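Local coordinates for protein (CD58) (Homo sapiens, PDB 1CCZ) that binds the receptor CD2 through an immunoglobulin-like domain, as a cell-surface glycoprotein of lymphocyte adhesion, at residues K24-K29 / V53-V58. Sequence-based numbering, arbitrary orientation.
Sequences KEVLWK and VYLDTV
Methyl CD1 of Leu-55 approaches the five-membered ring of the Trp-28 indole obliquely, 3.5 Å from NE1 and 3.6 Å from CD1 of the tryptophan. Trp-28 suits this buried place because its broad ring packs against apolar groups while its one polar atom is satisfied, NE1 being hydrogen-bonded to the carbonyl oxygen of Gly-60, a bond that would help fix how the ring is turned. The other branch of Leu-55 meets Val-26 tip to tip, CD2 standing 3.8 Å from CG1 of the valine. With CG anti to the backbone N (chi1 -169°), the leucine reaches across and its forked end serves both partners, one methyl for each. Compact, beta-branched Val-26 fits the strand, and its CG1 is the branch turned to Leu-55, set between the backbone N and the carbonyl carbon (chi1 63°). Strands 26-30 and 53-55 belong to the two facing sheets of an immunoglobulin-type beta sandwich, so the contact is core packing between layers, made by side chains. Within its own sheet, strand 26-30 runs between 33-39 and 73-78, and Met-77 of the latter touches both Val-26 and Trp-28. Strand 53-55 is an edge strand of the three-stranded sheet, paired with 62-64, and Leu-55 also packs on Phe-43 of strand 42-45, an edge strand of the sheet that holds 26-30.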
ATOM      1  N   LYS A  24     -12.794  28.561  -1.221  1.00 38.77           N
ATOM      2  CA  LYS A  24     -12.344  29.725  -0.478  1.00 34.60           C
ATOM      3  C   LYS A  24     -11.714  29.176   0.784  1.00 31.08           C
ATOM      4  O   LYS A  24     -10.671  29.643   1.224  1.00 31.49           O
ATOM      5  CB  LYS A  24     -13.503  30.649  -0.108  1.00 37.07           C
ATOM      6  CG  LYS A  24     -13.583  31.894  -0.961  1.00 43.76           C
ATOM      7  CD  LYS A  24     -14.328  31.584  -2.249  1.00 48.83           C
ATOM      8  CE  LYS A  24     -13.909  32.502  -3.394  1.00 54.16           C
ATOM      9  NZ  LYS A  24     -13.682  33.925  -2.961  1.00 58.49           N
ATOM     10  N   GLU A  25     -12.364  28.177   1.369  1.00 26.57           N
ATOM     11  CA  GLU A  25     -11.872  27.551   2.579  1.00 23.15           C
ATOM     12  C   GLU A  25     -12.024  26.042   2.451  1.00 24.09           C
ATOM     13  O   GLU A  25     -12.859  25.559   1.691  1.00 22.50           O
ATOM     14  CB  GLU A  25     -12.646  28.056   3.791  1.00 21.26           C
ATOM     15  CG  GLU A  25     -12.573  29.562   3.963  1.00 21.21           C
ATOM     16  CD  GLU A  25     -13.408  30.043   5.129  1.00 24.17           C
ATOM     17  OE1 GLU A  25     -14.647  30.170   4.969  1.00 25.16           O
ATOM     18  OE2 GLU A  25     -12.833  30.282   6.215  1.00 21.80           O
ATOM     19  N   VAL A  26     -11.195  25.299   3.182  1.00 25.74           N
ATOM     20  CA  VAL A  26     -11.249  23.843   3.141  1.00 24.48           C
ATOM     21  C   VAL A  26     -10.745  23.299   4.453  1.00 23.11           C
ATOM     22  O   VAL A  26      -9.851  23.869   5.062  1.00 23.36           O
ATOM     23  CB  VAL A  26     -10.399  23.253   1.964  1.00 26.70           C
ATOM     24  CG1 VAL A  26      -8.957  23.585   2.130  1.00 29.44           C
ATOM     25  CG2 VAL A  26     -10.537  21.761   1.934  1.00 30.35           C
ATOM     26  N   LEU A  27     -11.341  22.208   4.909  1.00 22.71           N
ATOM     27  CA  LEU A  27     -10.926  21.584   6.156  1.00 25.39           C
ATOM     28  C   LEU A  27     -10.756  20.064   5.930  1.00 28.51           C
ATOM     29  O   LEU A  27     -11.613  19.419   5.301  1.00 27.76           O
ATOM     30  CB  LEU A  27     -11.976  21.825   7.244  1.00 26.84           C
ATOM     31  CG  LEU A  27     -11.745  21.164   8.604  1.00 29.60           C
ATOM     32  CD1 LEU A  27     -10.459  21.679   9.226  1.00 33.37           C
ATOM     33  CD2 LEU A  27     -12.909  21.469   9.520  1.00 34.34           C
ATOM     34  N   TRP A  28      -9.641  19.514   6.422  1.00 25.95           N
ATOM     35  CA  TRP A  28      -9.366  18.092   6.301  1.00 24.78           C
ATOM     36  C   TRP A  28      -9.325  17.504   7.687  1.00 26.89           C
ATOM     37  O   TRP A  28      -8.694  18.070   8.608  1.00 25.74           O
ATOM     38  CB  TRP A  28      -8.025  17.848   5.624  1.00 23.18           C
ATOM     39  CG  TRP A  28      -8.117  17.913   4.152  1.00 23.10           C
ATOM     40  CD1 TRP A  28      -7.867  18.999   3.363  1.00 22.37           C
ATOM     41  CD2 TRP A  28      -8.456  16.835   3.262  1.00 23.68           C
ATOM     42  NE1 TRP A  28      -8.022  18.665   2.041  1.00 25.61           N
ATOM     43  CE2 TRP A  28      -8.383  17.345   1.948  1.00 23.95           C
ATOM     44  CE3 TRP A  28      -8.810  15.491   3.451  1.00 21.85           C
ATOM     45  CZ2 TRP A  28      -8.652  16.559   0.820  1.00 24.14           C
ATOM     46  CZ3 TRP A  28      -9.080  14.709   2.328  1.00 22.17           C
ATOM     47  CH2 TRP A  28      -8.997  15.247   1.031  1.00 22.45           C
ATOM     48  N   LYS A  29     -10.015  16.372   7.840  1.00 26.05           N
ATOM     49  CA  LYS A  29     -10.062  15.679   9.114  1.00 27.99           C
ATOM     50  C   LYS A  29      -9.631  14.232   8.932  1.00 27.98           C
ATOM     51  O   LYS A  29      -9.836  13.648   7.868  1.00 27.53           O
ATOM     52  CB  LYS A  29     -11.476  15.709   9.690  1.00 28.60           C
ATOM     53  CG  LYS A  29     -11.892  17.048  10.274  1.00 32.72           C
ATOM     54  CD  LYS A  29     -13.381  17.048  10.580  1.00 35.50           C
ATOM     55  CE  LYS A  29     -13.796  18.277  11.389  1.00 40.83           C
ATOM     56  NZ  LYS A  29     -15.274  18.315  11.624  1.00 43.19           N
ATOM     57  N   VAL A  53       2.452  18.344   5.568  1.00 32.38           N
ATOM     58  CA  VAL A  53       1.294  18.283   4.676  1.00 31.48           C
ATOM     59  C   VAL A  53       1.321  19.514   3.759  1.00 32.06           C
ATOM     60  O   VAL A  53       1.905  20.541   4.098  1.00 34.63           O
ATOM     61  CB  VAL A  53      -0.080  18.274   5.439  1.00 29.70           C
ATOM     62  CG1 VAL A  53      -0.178  17.080   6.360  1.00 26.04           C
ATOM     63  CG2 VAL A  53      -0.258  19.552   6.218  1.00 27.39           C
ATOM     64  N   TYR A  54       0.743  19.393   2.576  1.00 30.22           N
ATOM     65  CA  TYR A  54       0.640  20.529   1.686  1.00 28.74           C
ATOM     66  C   TYR A  54      -0.817  20.562   1.217  1.00 30.17           C
ATOM     67  O   TYR A  54      -1.374  19.549   0.794  1.00 31.14           O
ATOM     68  CB  TYR A  54       1.548  20.409   0.485  1.00 28.97           C
ATOM     69  CG  TYR A  54       1.115  21.363  -0.611  1.00 30.62           C
ATOM     70  CD1 TYR A  54       1.196  22.746  -0.424  1.00 27.48           C
ATOM     71  CD2 TYR A  54       0.589  20.888  -1.823  1.00 29.50           C
ATOM     72  CE1 TYR A  54       0.768  23.629  -1.408  1.00 27.64           C
ATOM     73  CE2 TYR A  54       0.161  21.760  -2.806  1.00 27.96           C
ATOM     74  CZ  TYR A  54       0.255  23.131  -2.588  1.00 29.78           C
ATOM     75  OH  TYR A  54      -0.168  24.004  -3.553  1.00 33.37           O
ATOM     76  N   LEU A  55      -1.434  21.732   1.279  1.00 29.08           N
ATOM     77  CA  LEU A  55      -2.830  21.863   0.897  1.00 28.36           C
ATOM     78  C   LEU A  55      -3.002  22.740  -0.332  1.00 30.55           C
ATOM     79  O   LEU A  55      -2.723  23.944  -0.290  1.00 31.45           O
ATOM     80  CB  LEU A  55      -3.603  22.456   2.077  1.00 28.77           C
ATOM     81  CG  LEU A  55      -5.129  22.494   2.075  1.00 33.03           C
ATOM     82  CD1 LEU A  55      -5.705  21.225   1.456  1.00 35.14           C
ATOM     83  CD2 LEU A  55      -5.596  22.642   3.513  1.00 33.68           C
ATOM     84  N   ASP A  56      -3.454  22.140  -1.429  1.00 29.80           N
ATOM     85  CA  ASP A  56      -3.685  22.891  -2.662  1.00 33.61           C
ATOM     86  C   ASP A  56      -4.831  23.883  -2.431  1.00 33.27           C
ATOM     87  O   ASP A  56      -5.972  23.499  -2.197  1.00 33.63           O
ATOM     88  CB  ASP A  56      -4.028  21.927  -3.810  1.00 36.43           C
ATOM     89  CG  ASP A  56      -4.073  22.618  -5.172  1.00 41.34           C
ATOM     90  OD1 ASP A  56      -3.669  23.796  -5.297  1.00 45.16           O
ATOM     91  OD2 ASP A  56      -4.515  21.967  -6.127  1.00 47.44           O
ATOM     92  N   THR A  57      -4.527  25.164  -2.501  1.00 34.60           N
ATOM     93  CA  THR A  57      -5.532  26.189  -2.255  1.00 40.20           C
ATOM     94  C   THR A  57      -6.573  26.310  -3.348  1.00 41.53           C
ATOM     95  O   THR A  57      -7.599  26.972  -3.165  1.00 44.80           O
ATOM     96  CB  THR A  57      -4.883  27.541  -2.113  1.00 40.76           C
ATOM     97  OG1 THR A  57      -4.281  27.881  -3.367  1.00 46.06           O
ATOM     98  CG2 THR A  57      -3.807  27.508  -1.025  1.00 44.07           C
ATOM     99  N   VAL A  58      -6.315  25.681  -4.485  1.00 42.38           N
ATOM    100  CA  VAL A  58      -7.247  25.747  -5.600  1.00 43.47           C
ATOM    101  C   VAL A  58      -8.296  24.644  -5.578  1.00 43.17           C
ATOM    102  O   VAL A  58      -9.503  24.915  -5.638  1.00 43.67           O
ATOM    103  CB  VAL A  58      -6.494  25.666  -6.926  1.00 45.22           C
ATOM    104  CG1 VAL A  58      -7.468  25.648  -8.077  1.00 45.69           C
ATOM    105  CG2 VAL A  58      -5.553  26.834  -7.041  1.00 45.24           C
TER